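Local coordinates for protein borrelidin polyketide synthase, type I (Streptomyces parvulus, PDB 6OBT) that probably dehydrates beta-hydroxyacyl intermediates as the dehydratase domain of a modular polyketide synthase that builds borrelidin, at residues 79-82 / 83-87; 203-207 / 208-212; 224-227 / 228-232. All coordinates share one frame; numbering follows the deposited sequence.

How the contacts relate
Two ways in which a short stretch of chain changes direction are illustrated here. Contacts 1 and 3 are buried near the middle of the chain, each about 6 Å from its centre, and each leads a loop into a helix; their centres are about 10 Å apart, and helices 83-97 and 228-236 pack directly, as where V84 CG1 meets F231 CD2 at 3.8 Å. Contact 2 lies about 21 Å from the chain centre, in a partly exposed hairpin of strands 199-205 and 208-214, and touches neither. The chemistry follows place: contacts 1 and 3 set a helix start with backbone bonds, H227 adding its side chain, and methyl-ring packing, whereas contact 2 relies on paired backbone bonds and charged side chains.

Contact 1: 79-82 / 83-87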
loop_
_atom_site.group_PDB
_atom_site.type_symbol
_atom_site.label_atom_id
_atom_site.label_comp_id
_atom_site.label_asym_id
_atom_site.label_seq_id
_atom_site.Cartn_x
_atom_site.Cartn_y
_atom_site.Cartn_z
ATOM N N VAL A 79 -16.165 6.330 -22.296
ATOM C CA VAL A 79 -14.715 6.405 -22.119
ATOM C C VAL A 79 -14.260 5.148 -21.378
ATOM O O VAL A 79 -14.512 4.996 -20.180
ATOM C CB VAL A 79 -14.294 7.673 -21.364
ATOM C CG1 VAL A 79 -12.768 7.711 -21.189
ATOM C CG2 VAL A 79 -14.783 8.913 -22.088
ATOM N N LEU A 80 -13.578 4.247 -22.088
ATOM C CA LEU A 80 -13.020 3.042 -21.501
ATOM C C LEU A 80 -11.511 3.189 -21.424
ATOM O O LEU A 80 -10.884 3.699 -22.361
ATOM C CB LEU A 80 -13.329 1.787 -22.327
ATOM C CG LEU A 80 -14.739 1.284 -22.602
ATOM C CD1 LEU A 80 -14.714 -0.233 -22.849
ATOM C CD2 LEU A 80 -15.699 1.655 -21.517
ATOM N N LEU A 81 -10.941 2.746 -20.309
ATOM C CA LEU A 81 -9.503 2.554 -20.251
ATOM C C LEU A 81 -9.109 1.513 -21.296
ATOM O O LEU A 81 -9.749 0.456 -21.387
ATOM C CB LEU A 81 -9.091 2.107 -18.842
ATOM C CG LEU A 81 -7.584 2.237 -18.591
ATOM C CD1 LEU A 81 -7.191 3.712 -18.520
ATOM C CD2 LEU A 81 -7.196 1.514 -17.290
ATOM N N PRO A 82 -8.128 1.786 -22.144
ATOM C CA PRO A 82 -7.762 0.777 -23.140
ATOM C C PRO A 82 -7.189 -0.454 -22.444
ATOM O O PRO A 82 -6.454 -0.348 -21.461
ATOM C CB PRO A 82 -6.740 1.491 -24.037
ATOM C CG PRO A 82 -6.344 2.728 -23.325
ATOM C CD PRO A 82 -7.370 3.040 -22.271
ATOM N N GLY A 83 -7.608 -1.631 -22.910
ATOM C CA GLY A 83 -7.100 -2.875 -22.351
ATOM C C GLY A 83 -5.587 -2.969 -22.349
ATOM O O GLY A 83 -4.997 -3.574 -21.444
ATOM N N VAL A 84 -4.928 -2.359 -23.335
ATOM C CA VAL A 84 -3.466 -2.419 -23.350
ATOM C C VAL A 84 -2.865 -1.649 -22.179
ATOM O O VAL A 84 -1.692 -1.851 -21.860
ATOM C CB VAL A 84 -2.874 -1.901 -24.674
ATOM C CG1 VAL A 84 -3.220 -2.851 -25.844
ATOM C CG2 VAL A 84 -3.334 -0.486 -24.954
ATOM N N VAL A 85 -3.629 -0.777 -21.504
ATOM C CA VAL A 85 -3.079 -0.153 -20.300
ATOM C C VAL A 85 -2.729 -1.222 -19.268
ATOM O O VAL A 85 -1.700 -1.135 -18.583
ATOM C CB VAL A 85 -4.056 0.890 -19.710
ATOM C CG1 VAL A 85 -3.654 1.221 -18.271
ATOM C CG2 VAL A 85 -4.055 2.155 -20.556
ATOM N N TRP A 86 -3.569 -2.254 -19.146
ATOM C CA TRP A 86 -3.279 -3.276 -18.146
ATOM C C TRP A 86 -2.062 -4.098 -18.537
ATOM O O TRP A 86 -1.345 -4.588 -17.662
ATOM C CB TRP A 86 -4.486 -4.182 -17.939
ATOM C CG TRP A 86 -5.767 -3.429 -17.525
ATOM C CD1 TRP A 86 -6.938 -3.378 -18.208
ATOM C CD2 TRP A 86 -5.959 -2.641 -16.338
ATOM N NE1 TRP A 86 -7.855 -2.602 -17.527
ATOM C CE2 TRP A 86 -7.275 -2.140 -16.376
ATOM C CE3 TRP A 86 -5.138 -2.305 -15.252
ATOM C CZ2 TRP A 86 -7.803 -1.330 -15.356
ATOM C CZ3 TRP A 86 -5.655 -1.504 -14.246
ATOM C CH2 TRP A 86 -6.975 -1.021 -14.308
ATOM N N VAL A 87 -1.792 -4.248 -19.838
ATOM C CA VAL A 87 -0.572 -4.951 -20.234
ATOM C C VAL A 87 0.654 -4.097 -19.937
ATOM O O VAL A 87 1.676 -4.596 -19.446
ATOM C CB VAL A 87 -0.624 -5.357 -21.722
ATOM C CG1 VAL A 87 0.627 -6.207 -22.072
ATOM C CG2 VAL A 87 -1.890 -6.125 -22.012
#
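P82 and V85 are joined by a backbone hydrogen bond that turns the incoming loop into helix 83-97: V85 N donates to P82 O at 2.9 Å, an i to i+3 bond at the helix start. This is the entry to a long helix enclosed by antiparallel strands, consistent with the double hot-dog fold of polyketide synthase dehydratases, and P82 ends a sequence that matches the HxxxGxxxxP signature of the family, begun by H73. Just ahead of the contact, L80 O is hydrogen-bonded to H73 ND1, while L81 shares backbone bonding with L111. The winding is carried on by W86 N, which donates to G83 O at 3.0 Å.

Around this turn the side chains pack in two groups. L81 sends its CD2 methyl over one face of the W86 indole, 4.0 Å from the centroid of the six-membered ring, in a CH-pi contact displaced toward the ring's rim. L81 CD2 comes nearest W86 CZ2, at 3.5 Å. With CG anti to the backbone N (chi1 -165°), the leucine reaches forward along the chain, and the same methyl also meets V85 CG1 at 3.7 Å; one branch thus touches both the valine and the indole. The H150 ring also meets the W86 indole, the two planes lying nearly parallel, and strand 101-107 supplies L105 and L107 to it.

The second group is built on the proline. F196 touches P82 from a neighbouring loop, while P228 and F44 touch V85. The pyrrolidine presses against V85 CG2, the branch anti to V85's own carbonyl carbon, with P82 CG 3.6 Å from it. A looser touch brings P82 CB to V84 CG2 at 4.0 Å.

Contact 2: 203-207 / 208-212; sequences WRAGE and DLVAE
W203 and V210 are bound by two backbone hydrogen bonds: W203 N donates to V210 O at 2.8 Å, and V210 N returns to W203 O at 3.1 Å. Two residues nearer the turn, A205 N donates to D208 O at 2.9 Å and D208 N to A205 O at 2.8 Å. Between these hydrogen-bonded pairs stands the non-hydrogen-bonded pair R204 and L209. The result is a beta hairpin with a two-residue loop, a type II' turn with G206 and E207 at its corners. G206 takes the positive phi (59°) of the first corner, a conformation glycine adopts easily.

The acidic side chains find partners outside the two segments. D208 OD2 forms a salt bridge with R274 of the adjacent strand 270-276. E212 OE1 is held twice, by a hydrogen bond from W168 NE1, outside the hairpin, and by a salt bridge to R201 NH2, farther back on strand 199-205. R204 stretches its extended chain alongside the turn to make a weak bond from NE to G206 O, 3.3 Å long.

Packing follows on the face shared by W203, A205, D208 and V210. The indole is swung beside its own backbone N (chi1 -54°), which sets CE3 3.7 Å from V210 CG2; the two side chains cross almost at right angles. The other valine branch, V210 CG1, reaches A205 CB at 4.2 Å. Farther along the ring, the E212 carboxylate comes to the indole edge with its plane turned 66° from the ring, and OE1 lies 3.6 Å from W203 CH2. Backbone bonding therefore fixes the ladder, while D208 ties the hairpin to strand 270-276 and E212 links its two arms through R201; the two partners of E212 OE1 would probably favour a charged carboxylate there.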
loop_
_atom_site.group_PDB
_atom_site.type_symbol
_atom_site.label_atom_id
_atom_site.label_comp_id
_atom_site.label_asym_id
_atom_site.label_seq_id
_atom_site.Cartn_x
_atom_site.Cartn_y
_atom_site.Cartn_z
ATOM N N TRP A 203 0.907 -1.386 -45.262
ATOM C CA TRP A 203 1.072 -2.218 -46.448
ATOM C C TRP A 203 0.606 -3.628 -46.128
ATOM O O TRP A 203 0.694 -4.080 -44.989
ATOM C CB TRP A 203 2.531 -2.340 -46.936
ATOM C CG TRP A 203 3.287 -1.080 -47.185
ATOM C CD1 TRP A 203 3.639 -0.558 -48.406
ATOM C CD2 TRP A 203 3.828 -0.196 -46.200
ATOM N NE1 TRP A 203 4.355 0.601 -48.234
ATOM C CE2 TRP A 203 4.485 0.846 -46.888
ATOM C CE3 TRP A 203 3.817 -0.181 -44.799
ATOM C CZ2 TRP A 203 5.119 1.893 -46.226
ATOM C CZ3 TRP A 203 4.454 0.862 -44.141
ATOM C CH2 TRP A 203 5.101 1.881 -44.856
ATOM N N ARG A 204 0.165 -4.338 -47.155
ATOM C CA ARG A 204 0.035 -5.785 -47.084
ATOM C C ARG A 204 1.352 -6.406 -47.530
ATOM O O ARG A 204 1.847 -6.101 -48.619
ATOM C CB ARG A 204 -1.117 -6.274 -47.964
ATOM C CG ARG A 204 -1.250 -7.789 -48.062
ATOM C CD ARG A 204 -2.638 -8.158 -48.576
ATOM N NE ARG A 204 -2.771 -9.567 -48.948
ATOM C CZ ARG A 204 -3.939 -10.184 -49.117
ATOM N NH1 ARG A 204 -5.074 -9.517 -48.948
ATOM N NH2 ARG A 204 -3.976 -11.468 -49.459
ATOM N N ALA A 205 1.912 -7.269 -46.694
ATOM C CA ALA A 205 3.178 -7.944 -46.965
ATOM C C ALA A 205 2.908 -9.443 -46.946
ATOM O O ALA A 205 2.889 -10.057 -45.874
ATOM C CB ALA A 205 4.238 -7.553 -45.935
ATOM N N GLY A 206 2.704 -10.030 -48.116
ATOM C CA GLY A 206 2.302 -11.425 -48.160
ATOM C C GLY A 206 0.998 -11.593 -47.407
ATOM O O GLY A 206 0.002 -10.913 -47.689
ATOM N N GLU A 207 0.993 -12.482 -46.415
ATOM C CA GLU A 207 -0.181 -12.679 -45.572
ATOM C C GLU A 207 -0.140 -11.842 -44.305
ATOM O O GLU A 207 -1.073 -11.920 -43.499
ATOM C CB GLU A 207 -0.337 -14.163 -45.208
ATOM C CG GLU A 207 -1.131 -14.993 -46.231
ATOM C CD GLU A 207 -2.636 -14.959 -45.990
ATOM O OE1 GLU A 207 -3.293 -13.981 -46.412
ATOM O OE2 GLU A 207 -3.166 -15.915 -45.382
ATOM N N ASP A 208 0.907 -11.046 -44.115
ATOM C CA ASP A 208 1.049 -10.211 -42.934
ATOM C C ASP A 208 0.662 -8.765 -43.217
ATOM O O ASP A 208 0.642 -8.298 -44.358
ATOM C CB ASP A 208 2.483 -10.246 -42.402
ATOM C CG ASP A 208 2.899 -11.616 -41.944
ATOM O OD1 ASP A 208 2.018 -12.482 -41.771
ATOM O OD2 ASP A 208 4.115 -11.825 -41.750
ATOM N N LEU A 209 0.366 -8.058 -42.131
ATOM C CA LEU A 209 0.134 -6.624 -42.127
ATOM C C LEU A 209 1.363 -5.908 -41.575
ATOM O O LEU A 209 1.887 -6.304 -40.528
ATOM C CB LEU A 209 -1.082 -6.330 -41.250
ATOM C CG LEU A 209 -1.712 -4.956 -41.211
ATOM C CD1 LEU A 209 -2.665 -4.847 -42.379
ATOM C CD2 LEU A 209 -2.442 -4.835 -39.889
ATOM N N VAL A 210 1.827 -4.861 -42.267
ATOM C CA VAL A 210 2.871 -4.002 -41.714
ATOM C C VAL A 210 2.404 -2.554 -41.744
ATOM O O VAL A 210 1.653 -2.139 -42.633
ATOM C CB VAL A 210 4.244 -4.154 -42.418
ATOM C CG1 VAL A 210 4.752 -5.577 -42.270
ATOM C CG2 VAL A 210 4.160 -3.750 -43.913
ATOM N N ALA A 211 2.853 -1.785 -40.750
ATOM C CA ALA A 211 2.353 -0.434 -40.549
ATOM C C ALA A 211 3.403 0.435 -39.871
ATOM O O ALA A 211 4.207 -0.046 -39.062
ATOM C CB ALA A 211 1.070 -0.441 -39.707
ATOM N N GLU A 212 3.377 1.723 -40.216
ATOM C CA GLU A 212 4.068 2.774 -39.476
ATOM C C GLU A 212 3.054 3.467 -38.576
ATOM O O GLU A 212 2.002 3.907 -39.050
ATOM C CB GLU A 212 4.717 3.792 -40.421
ATOM C CG GLU A 212 6.007 3.304 -41.040
ATOM C CD GLU A 212 6.517 4.216 -42.144
ATOM O OE1 GLU A 212 7.424 3.785 -42.885
ATOM O OE2 GLU A 212 6.021 5.359 -42.264
#

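Contact 3: 224-227 / 228-232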
loop_
_atom_site.group_PDB
_atom_site.type_symbol
_atom_site.label_atom_id
_atom_site.label_comp_id
_atom_site.label_asym_id
_atom_site.label_seq_id
_atom_site.Cartn_x
_atom_site.Cartn_y
_atom_site.Cartn_z
ATOM N N TYR A 224 6.056 6.266 -18.949
ATOM C CA TYR A 224 5.450 5.063 -19.495
ATOM C C TYR A 224 6.538 4.157 -20.050
ATOM O O TYR A 224 7.633 4.606 -20.389
ATOM C CB TYR A 224 4.437 5.408 -20.590
ATOM C CG TYR A 224 3.297 6.250 -20.081
ATOM C CD1 TYR A 224 2.174 5.652 -19.533
ATOM C CD2 TYR A 224 3.333 7.638 -20.164
ATOM C CE1 TYR A 224 1.122 6.400 -19.058
ATOM C CE2 TYR A 224 2.267 8.410 -19.694
ATOM C CZ TYR A 224 1.167 7.778 -19.140
ATOM O OH TYR A 224 0.099 8.517 -18.658
ATOM N N GLY A 225 6.236 2.864 -20.114
ATOM C CA GLY A 225 7.103 1.945 -20.812
ATOM C C GLY A 225 6.836 2.148 -22.297
ATOM O O GLY A 225 7.713 2.605 -23.043
ATOM N N LEU A 226 5.608 1.840 -22.714
ATOM C CA LEU A 226 5.090 2.166 -24.044
ATOM C C LEU A 226 3.790 2.927 -23.873
ATOM O O LEU A 226 2.814 2.376 -23.343
ATOM C CB LEU A 226 4.869 0.904 -24.885
ATOM C CG LEU A 226 4.359 1.137 -26.316
ATOM C CD1 LEU A 226 5.383 1.949 -27.099
ATOM C CD2 LEU A 226 4.082 -0.177 -27.013
ATOM N N HIS A 227 3.771 4.192 -24.308
ATOM C CA HIS A 227 2.599 5.041 -24.100
ATOM C C HIS A 227 1.324 4.326 -24.549
ATOM O O HIS A 227 1.283 3.785 -25.669
ATOM C CB HIS A 227 2.736 6.353 -24.879
ATOM C CG HIS A 227 1.745 7.403 -24.484
ATOM N ND1 HIS A 227 0.439 7.404 -24.933
ATOM C CD2 HIS A 227 1.871 8.491 -23.686
ATOM C CE1 HIS A 227 -0.199 8.443 -24.417
ATOM N NE2 HIS A 227 0.648 9.121 -23.658
ATOM N N PRO A 228 0.262 4.331 -23.733
ATOM C CA PRO A 228 -0.970 3.604 -24.106
ATOM C C PRO A 228 -1.537 3.942 -25.473
ATOM O O PRO A 228 -2.119 3.063 -26.125
ATOM C CB PRO A 228 -1.938 3.992 -22.978
ATOM C CG PRO A 228 -1.034 4.143 -21.786
ATOM C CD PRO A 228 0.240 4.763 -22.320
ATOM N N GLY A 229 -1.426 5.194 -25.920
ATOM C CA GLY A 229 -2.020 5.541 -27.203
ATOM C C GLY A 229 -1.289 4.894 -28.357
ATOM O O GLY A 229 -1.899 4.542 -29.376
ATOM N N LEU A 230 0.020 4.729 -28.212
ATOM C CA LEU A 230 0.816 4.074 -29.240
ATOM C C LEU A 230 0.691 2.559 -29.129
ATOM O O LEU A 230 0.519 1.868 -30.138
ATOM C CB LEU A 230 2.266 4.522 -29.111
ATOM C CG LEU A 230 3.269 3.947 -30.098
ATOM C CD1 LEU A 230 2.826 4.309 -31.496
ATOM C CD2 LEU A 230 4.633 4.501 -29.822
ATOM N N PHE A 231 0.743 2.042 -27.896
ATOM C CA PHE A 231 0.439 0.637 -27.650
ATOM C C PHE A 231 -0.921 0.257 -28.244
ATOM O O PHE A 231 -1.054 -0.782 -28.908
ATOM C CB PHE A 231 0.488 0.392 -26.128
ATOM C CG PHE A 231 0.799 -1.032 -25.713
ATOM C CD1 PHE A 231 1.353 -1.282 -24.465
ATOM C CD2 PHE A 231 0.488 -2.107 -26.527
ATOM C CE1 PHE A 231 1.630 -2.572 -24.048
ATOM C CE2 PHE A 231 0.756 -3.396 -26.119
ATOM C CZ PHE A 231 1.317 -3.631 -24.877
ATOM N N ASP A 232 -1.952 1.090 -28.029
ATOM C CA ASP A 232 -3.272 0.730 -28.532
ATOM C C ASP A 232 -3.325 0.782 -30.057
ATOM O O ASP A 232 -3.967 -0.062 -30.701
ATOM C CB ASP A 232 -4.346 1.653 -27.949
ATOM C CG ASP A 232 -5.724 1.271 -28.401
ATOM O OD1 ASP A 232 -6.352 2.032 -29.184
ATOM O OD2 ASP A 232 -6.167 0.176 -28.001
#
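H227 is the N-cap residue of the helix that starts at P228, and its side chain makes the capping bond: ND1 accepts from G229 N at 3.1 Å, with the donor tilted slightly out of the imidazole plane. The first side-chain torsion of H227 (chi1 -167°) turns ND1 toward G229 N. H227 O takes a nearly straight bond from F231 N at 2.9 Å and a weak one from L230 N.

P228 CD sits over one face of the H227 ring, 4.0 Å from its centroid, and also lies 3.5 Å from Y224 CD1. L226 splits its branches: CD2 rests over a face of the F231 ring, 3.6 Å from F231 CG, while CD1 touches L230 CD2 at 3.8 Å.

Farther out, the E88 carboxylate accepts from the backbone N of both G225 and L226, anchoring the loop to helix 83-97, and W69 meets the H227 ring. D232 opens a sequence resembling the DxxxH signature of dehydratases, its OD1 hydrogen-bonded to H236 ND1.

P228 has no N-H to offer; H227 supplies acceptors for the N-H groups that follow, through both side chain and backbone, though L230 N is held only weakly.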